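Local coordinates for protein putative solute-binding component of ABC transporter (Clostridium phytofermentans, PDB 4YS6) that probably serves as the sugar-binding component of an ABC transporter, and holds beta-D-glucopyranose in the cleft between its two lobes, at residues 164-169 against 198-203; 224-229 against 254-259. One frame throughout, in Å; residues are numbered along the deposited sequence.

Contact 1. Residues 164-169 against 198-203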
loop_
_atom_site.group_PDB
_atom_site.type_symbol
_atom_site.label_atom_id
_atom_site.label_comp_id
_atom_site.label_asym_id
_atom_site.label_seq_id
_atom_site.Cartn_x
_atom_site.Cartn_y
_atom_site.Cartn_z
ATOM N N PRO A 164 -11.364 28.740 -2.674
ATOM C CA PRO A 164 -10.389 27.660 -2.611
ATOM C C PRO A 164 -10.524 26.799 -1.368
ATOM O O PRO A 164 -11.077 27.218 -0.343
ATOM C CB PRO A 164 -9.053 28.404 -2.603
ATOM C CG PRO A 164 -9.359 29.683 -1.931
ATOM C CD PRO A 164 -10.750 30.049 -2.382
ATOM N N PHE A 165 -10.009 25.588 -1.491
ATOM C CA PHE A 165 -9.850 24.661 -0.381
ATOM C C PHE A 165 -8.374 24.331 -0.228
ATOM O O PHE A 165 -7.671 24.163 -1.220
ATOM C CB PHE A 165 -10.607 23.367 -0.600
ATOM C CG PHE A 165 -12.073 23.537 -0.801
ATOM C CD1 PHE A 165 -12.916 23.594 0.288
ATOM C CD2 PHE A 165 -12.612 23.599 -2.071
ATOM C CE1 PHE A 165 -14.264 23.734 0.122
ATOM C CE2 PHE A 165 -13.980 23.726 -2.245
ATOM C CZ PHE A 165 -14.802 23.800 -1.141
ATOM N N ASN A 166 -7.930 24.172 1.010
ATOM C CA ASN A 166 -6.524 23.889 1.291
ATOM C C ASN A 166 -6.298 22.392 1.402
ATOM O O ASN A 166 -6.968 21.712 2.162
ATOM C CB ASN A 166 -6.089 24.594 2.563
ATOM C CG ASN A 166 -6.058 26.097 2.400
ATOM O OD1 ASN A 166 -6.740 26.831 3.120
ATOM N ND2 ASN A 166 -5.295 26.563 1.427
ATOM N N LEU A 167 -5.314 21.908 0.649
ATOM C CA LEU A 167 -4.980 20.495 0.550
ATOM C C LEU A 167 -3.524 20.265 0.910
ATOM O O LEU A 167 -2.689 21.081 0.547
ATOM C CB LEU A 167 -5.215 20.021 -0.884
ATOM C CG LEU A 167 -4.786 18.590 -1.249
ATOM C CD1 LEU A 167 -5.719 17.607 -0.636
ATOM C CD2 LEU A 167 -4.728 18.393 -2.754
ATOM N N GLU A 168 -3.220 19.189 1.621
ATOM C CA GLU A 168 -1.838 18.690 1.667
ATOM C C GLU A 168 -1.829 17.217 1.281
ATOM O O GLU A 168 -2.852 16.550 1.339
ATOM C CB GLU A 168 -1.202 18.912 3.041
ATOM C CG GLU A 168 -1.109 20.412 3.458
ATOM C CD GLU A 168 -0.088 21.219 2.656
ATOM O OE1 GLU A 168 0.839 20.618 2.074
ATOM O OE2 GLU A 168 -0.198 22.464 2.626
ATOM N N ILE A 169 -0.663 16.713 0.884
ATOM C CA ILE A 169 -0.558 15.406 0.247
ATOM C C ILE A 169 0.595 14.617 0.848
ATOM O O ILE A 169 1.685 15.158 0.998
ATOM C CB ILE A 169 -0.308 15.550 -1.258
ATOM C CG1 ILE A 169 -1.416 16.348 -1.952
ATOM C CG2 ILE A 169 -0.179 14.186 -1.915
ATOM C CD1 ILE A 169 -0.962 16.927 -3.284
ATOM N N VAL A 198 -8.719 25.750 -7.507
ATOM C CA VAL A 198 -9.818 25.419 -6.610
ATOM C C VAL A 198 -9.247 24.746 -5.360
ATOM O O VAL A 198 -9.757 24.934 -4.256
ATOM C CB VAL A 198 -10.833 24.491 -7.285
ATOM C CG1 VAL A 198 -11.895 24.077 -6.315
ATOM C CG2 VAL A 198 -11.453 25.163 -8.511
ATOM N N LEU A 199 -8.218 23.927 -5.564
ATOM C CA LEU A 199 -7.403 23.353 -4.486
ATOM C C LEU A 199 -6.063 24.073 -4.415
ATOM O O LEU A 199 -5.390 24.269 -5.433
ATOM C CB LEU A 199 -7.152 21.874 -4.715
ATOM C CG LEU A 199 -8.405 21.028 -4.764
ATOM C CD1 LEU A 199 -8.014 19.614 -5.183
ATOM C CD2 LEU A 199 -9.075 21.012 -3.409
ATOM N N VAL A 200 -5.703 24.474 -3.206
ATOM C CA VAL A 200 -4.464 25.185 -2.942
ATOM C C VAL A 200 -3.632 24.370 -1.988
ATOM O O VAL A 200 -4.093 24.008 -0.908
ATOM C CB VAL A 200 -4.727 26.544 -2.325
ATOM C CG1 VAL A 200 -3.428 27.161 -1.800
ATOM C CG2 VAL A 200 -5.394 27.453 -3.349
ATOM N N VAL A 201 -2.396 24.095 -2.369
ATOM C CA VAL A 201 -1.504 23.353 -1.479
ATOM C C VAL A 201 -0.566 24.377 -0.865
ATOM O O VAL A 201 0.380 24.832 -1.522
ATOM C CB VAL A 201 -0.747 22.246 -2.232
ATOM C CG1 VAL A 201 0.202 21.520 -1.302
ATOM C CG2 VAL A 201 -1.726 21.248 -2.840
ATOM N N LYS A 202 -0.837 24.793 0.376
ATOM C CA LYS A 202 -0.118 25.934 0.937
ATOM C C LYS A 202 1.390 25.689 1.072
ATOM O O LYS A 202 2.185 26.614 0.911
ATOM C CB LYS A 202 -0.676 26.336 2.314
ATOM C CG LYS A 202 -2.057 26.960 2.279
ATOM C CD LYS A 202 -2.080 28.357 2.914
ATOM C CE LYS A 202 -1.536 28.359 4.338
ATOM N NZ LYS A 202 -1.500 29.701 5.015
ATOM N N SER A 203 1.777 24.452 1.374
ATOM C CA SER A 203 3.200 24.081 1.470
ATOM C C SER A 203 3.923 24.115 0.124
ATOM O O SER A 203 5.172 24.119 0.071
ATOM C CB SER A 203 3.347 22.687 2.066
ATOM O OG SER A 203 2.968 21.698 1.133
#
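Leu167 reaches Val201 with its CD2 methyl, 4.1 Å from Val201 CG2. The two side chains meet at a slant. CD2 of Leu167 also lies near Leu199 CD1, and Ile169 CD1 skirts Val201 CG2. Leu199 turns its other methyl, CD2, toward Phe165 CB (4.0 Å). Leu199 and Ile169 continue this apolar side onto helix 177-195. On the opposite face, that of Asn166, Pro164 CB touches Val200 CG2.

Between the side chains runs a parallel backbone ladder. Phe165 N donates to Val198 O (2.9 Å), Val200 N to Phe165 O (2.8 Å), and Leu167 N to Val200 O (2.9 Å). The last donor lies 32° out of the carbonyl plane. Beyond Val200 no further rung forms, and Glu168 takes over. Its chain bends at chi2 (-70°), which swings the carboxylate back to Ser203. Ser203 OG donates to Glu168 OE1 (2.6 Å) and Ser203 N to Glu168 OE2 (3.1 Å). Both oxygens use their syn lone pairs, and one serine thereby grips both oxygens of the carboxylate. Ser203 OG is also hydrogen-bonded to Ser205 N.

This is the pairing of neighbouring strands in a right-handed beta-alpha-beta unit, at the edge of the four-stranded parallel sheet. Ser203 OG, Ser203 N and Tyr233 OH all bond the buried carboxylate, consistent with a negative charge stabilised there.

Contact 2. Residues 224-229 against 254-259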
loop_
_atom_site.group_PDB
_atom_site.type_symbol
_atom_site.label_atom_id
_atom_site.label_comp_id
_atom_site.label_asym_id
_atom_site.label_seq_id
_atom_site.Cartn_x
_atom_site.Cartn_y
_atom_site.Cartn_z
ATOM N N ARG A 224 6.708 15.714 9.293
ATOM C CA ARG A 224 6.449 16.620 8.184
ATOM C C ARG A 224 5.122 17.367 8.395
ATOM O O ARG A 224 5.070 18.580 8.189
ATOM C CB ARG A 224 6.454 15.857 6.860
ATOM C CG ARG A 224 6.032 16.697 5.654
ATOM C CD ARG A 224 6.239 16.003 4.292
ATOM N NE ARG A 224 5.616 16.854 3.296
ATOM C CZ ARG A 224 4.551 16.529 2.568
ATOM N NH1 ARG A 224 4.064 15.299 2.564
ATOM N NH2 ARG A 224 4.036 17.439 1.764
HETATM N N MSE A 225 4.073 16.679 8.837
HETATM C CA MSE A 225 2.796 17.355 9.078
HETATM C C MSE A 225 2.942 18.377 10.202
HETATM O O MSE A 225 2.375 19.476 10.110
HETATM C CB MSE A 225 1.690 16.345 9.391
HETATM C CG MSE A 225 0.309 16.945 9.599
HETATM SE SE MSE A 225 -0.480 17.527 7.848
HETATM C CE MSE A 225 -0.451 19.406 8.059
ATOM N N ASP A 226 3.726 18.064 11.238
ATOM C CA ASP A 226 3.928 19.050 12.310
ATOM C C ASP A 226 4.565 20.340 11.790
ATOM O O ASP A 226 4.187 21.458 12.198
ATOM C CB ASP A 226 4.785 18.477 13.432
ATOM C CG ASP A 226 4.310 18.927 14.795
ATOM O OD1 ASP A 226 3.198 18.508 15.200
ATOM O OD2 ASP A 226 5.032 19.709 15.447
ATOM N N ALA A 227 5.517 20.191 10.884
ATOM C CA ALA A 227 6.217 21.329 10.314
ATOM C C ALA A 227 5.295 22.117 9.392
ATOM O O ALA A 227 5.333 23.342 9.335
ATOM C CB ALA A 227 7.464 20.856 9.572
ATOM N N ILE A 228 4.457 21.406 8.654
ATOM C CA ILE A 228 3.484 22.070 7.791
ATOM C C ILE A 228 2.442 22.840 8.638
ATOM O O ILE A 228 2.137 23.997 8.342
ATOM C CB ILE A 228 2.830 21.070 6.867
ATOM C CG1 ILE A 228 3.855 20.590 5.832
ATOM C CG2 ILE A 228 1.637 21.690 6.137
ATOM C CD1 ILE A 228 3.345 19.476 4.916
ATOM N N ILE A 229 1.924 22.228 9.692
ATOM C CA ILE A 229 0.991 22.934 10.575
ATOM C C ILE A 229 1.610 24.227 11.104
ATOM O O ILE A 229 1.014 25.306 11.019
ATOM C CB ILE A 229 0.556 22.057 11.767
ATOM C CG1 ILE A 229 -0.243 20.850 11.266
ATOM C CG2 ILE A 229 -0.280 22.872 12.765
ATOM C CD1 ILE A 229 -0.369 19.728 12.300
ATOM N N THR A 254 -2.658 12.322 11.413
ATOM C CA THR A 254 -3.629 12.567 12.478
ATOM C C THR A 254 -2.971 12.741 13.849
ATOM O O THR A 254 -3.445 13.554 14.658
ATOM C CB THR A 254 -4.709 11.456 12.542
ATOM O OG1 THR A 254 -4.118 10.193 12.801
ATOM C CG2 THR A 254 -5.440 11.354 11.248
ATOM N N ASN A 255 -1.852 12.057 14.121
ATOM C CA ASN A 255 -1.091 12.325 15.340
ATOM C C ASN A 255 -0.663 13.790 15.419
ATOM O O ASN A 255 -0.778 14.418 16.464
ATOM C CB ASN A 255 0.154 11.449 15.435
ATOM C CG ASN A 255 -0.148 9.992 15.765
ATOM O OD1 ASN A 255 -1.243 9.630 16.193
ATOM N ND2 ASN A 255 0.852 9.154 15.588
ATOM N N ALA A 256 -0.161 14.335 14.316
ATOM C CA ALA A 256 0.279 15.727 14.295
ATOM C C ALA A 256 -0.880 16.684 14.426
ATOM O O ALA A 256 -0.768 17.684 15.123
ATOM C CB ALA A 256 1.040 16.024 13.022
ATOM N N LEU A 257 -1.978 16.400 13.735
ATOM C CA LEU A 257 -3.134 17.287 13.794
ATOM C C LEU A 257 -3.675 17.309 15.211
ATOM O O LEU A 257 -4.020 18.374 15.722
ATOM C CB LEU A 257 -4.225 16.851 12.807
ATOM C CG LEU A 257 -3.919 16.960 11.326
ATOM C CD1 LEU A 257 -5.045 16.218 10.552
ATOM C CD2 LEU A 257 -3.843 18.402 10.894
ATOM N N THR A 258 -3.722 16.150 15.868
ATOM C CA THR A 258 -4.181 16.088 17.255
ATOM C C THR A 258 -3.305 16.945 18.149
ATOM O O THR A 258 -3.798 17.696 19.003
ATOM C CB THR A 258 -4.199 14.628 17.756
ATOM O OG1 THR A 258 -5.239 13.939 17.056
ATOM C CG2 THR A 258 -4.477 14.538 19.236
ATOM N N ALA A 259 -2.000 16.839 17.945
ATOM C CA ALA A 259 -1.037 17.521 18.806
ATOM C C ALA A 259 -1.074 19.031 18.641
ATOM O O ALA A 259 -0.984 19.765 19.621
ATOM C CB ALA A 259 0.363 17.007 18.527
#
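Met225, a selenomethionine here, lays its CB and CG against the methyl of Ala256. CG comes to 3.6 Å from Ala256 CB. With CG of Met225 anti to the backbone N (chi1 -177°), the CB-CG part lies on the methyl; the bend at chi2 turns the selenium aside.

Ile229 lies one turn further along the same helix. It extends its CD1 over the backbone of Ala256, 3.5 Å from Ala256 O. The same methyl is 4.0 Å from Ala256 CB and 4.0 Å from Leu257 CD2. Leu257 comes in by that one branch, and its side chain also packs on Trp265 and Pro266.

Asp226 borders the Ala256 methyl on another side. Its OD1 is 3.9 Å from Ala256 CB, while its polar partner is Ser260 OG, beyond the segment. Ala256 CB thus sits among Met225, Asp226 and Ile229.

The axes of the two short segments come within 8.5 Å and cross at -39°. The small alanine at the nearest point suits this spacing. Helices 218-232 and 247-260 run side by side in the lobe that holds the four-stranded parallel sheet, and Met225 also touches Phe170 of that sheet. The contact is mainly dispersive; methyl and methylene groups meet the Ala256 methyl and its carbonyl. Its polar supplement comes from flanking bonds, Asp226 to Ser260 and Asn255 to Gln222.

From the N terminus, strand 165-170 leads through helix 177-195 to strand 199-200, and contact 1 closes that loop by pairing the strands. The chain then enters helix 218-232, passes strand 241-244 and reaches helix 247-260, where contact 2 closes a second loop. The loops follow in series and neither nest nor cross. The centres of contacts 1 and 2 are about 16 Å apart, in the same lobe. Helix 218-232 connects them: Ile228 packs on Glu168 and Ser203, and Arg224 NH1 probably bonds Ile169 O, 2.9 Å away. Contact 1 ties edge strand 199-200 to strand 165-170, and contact 2 joins two helices packed beside the sheet.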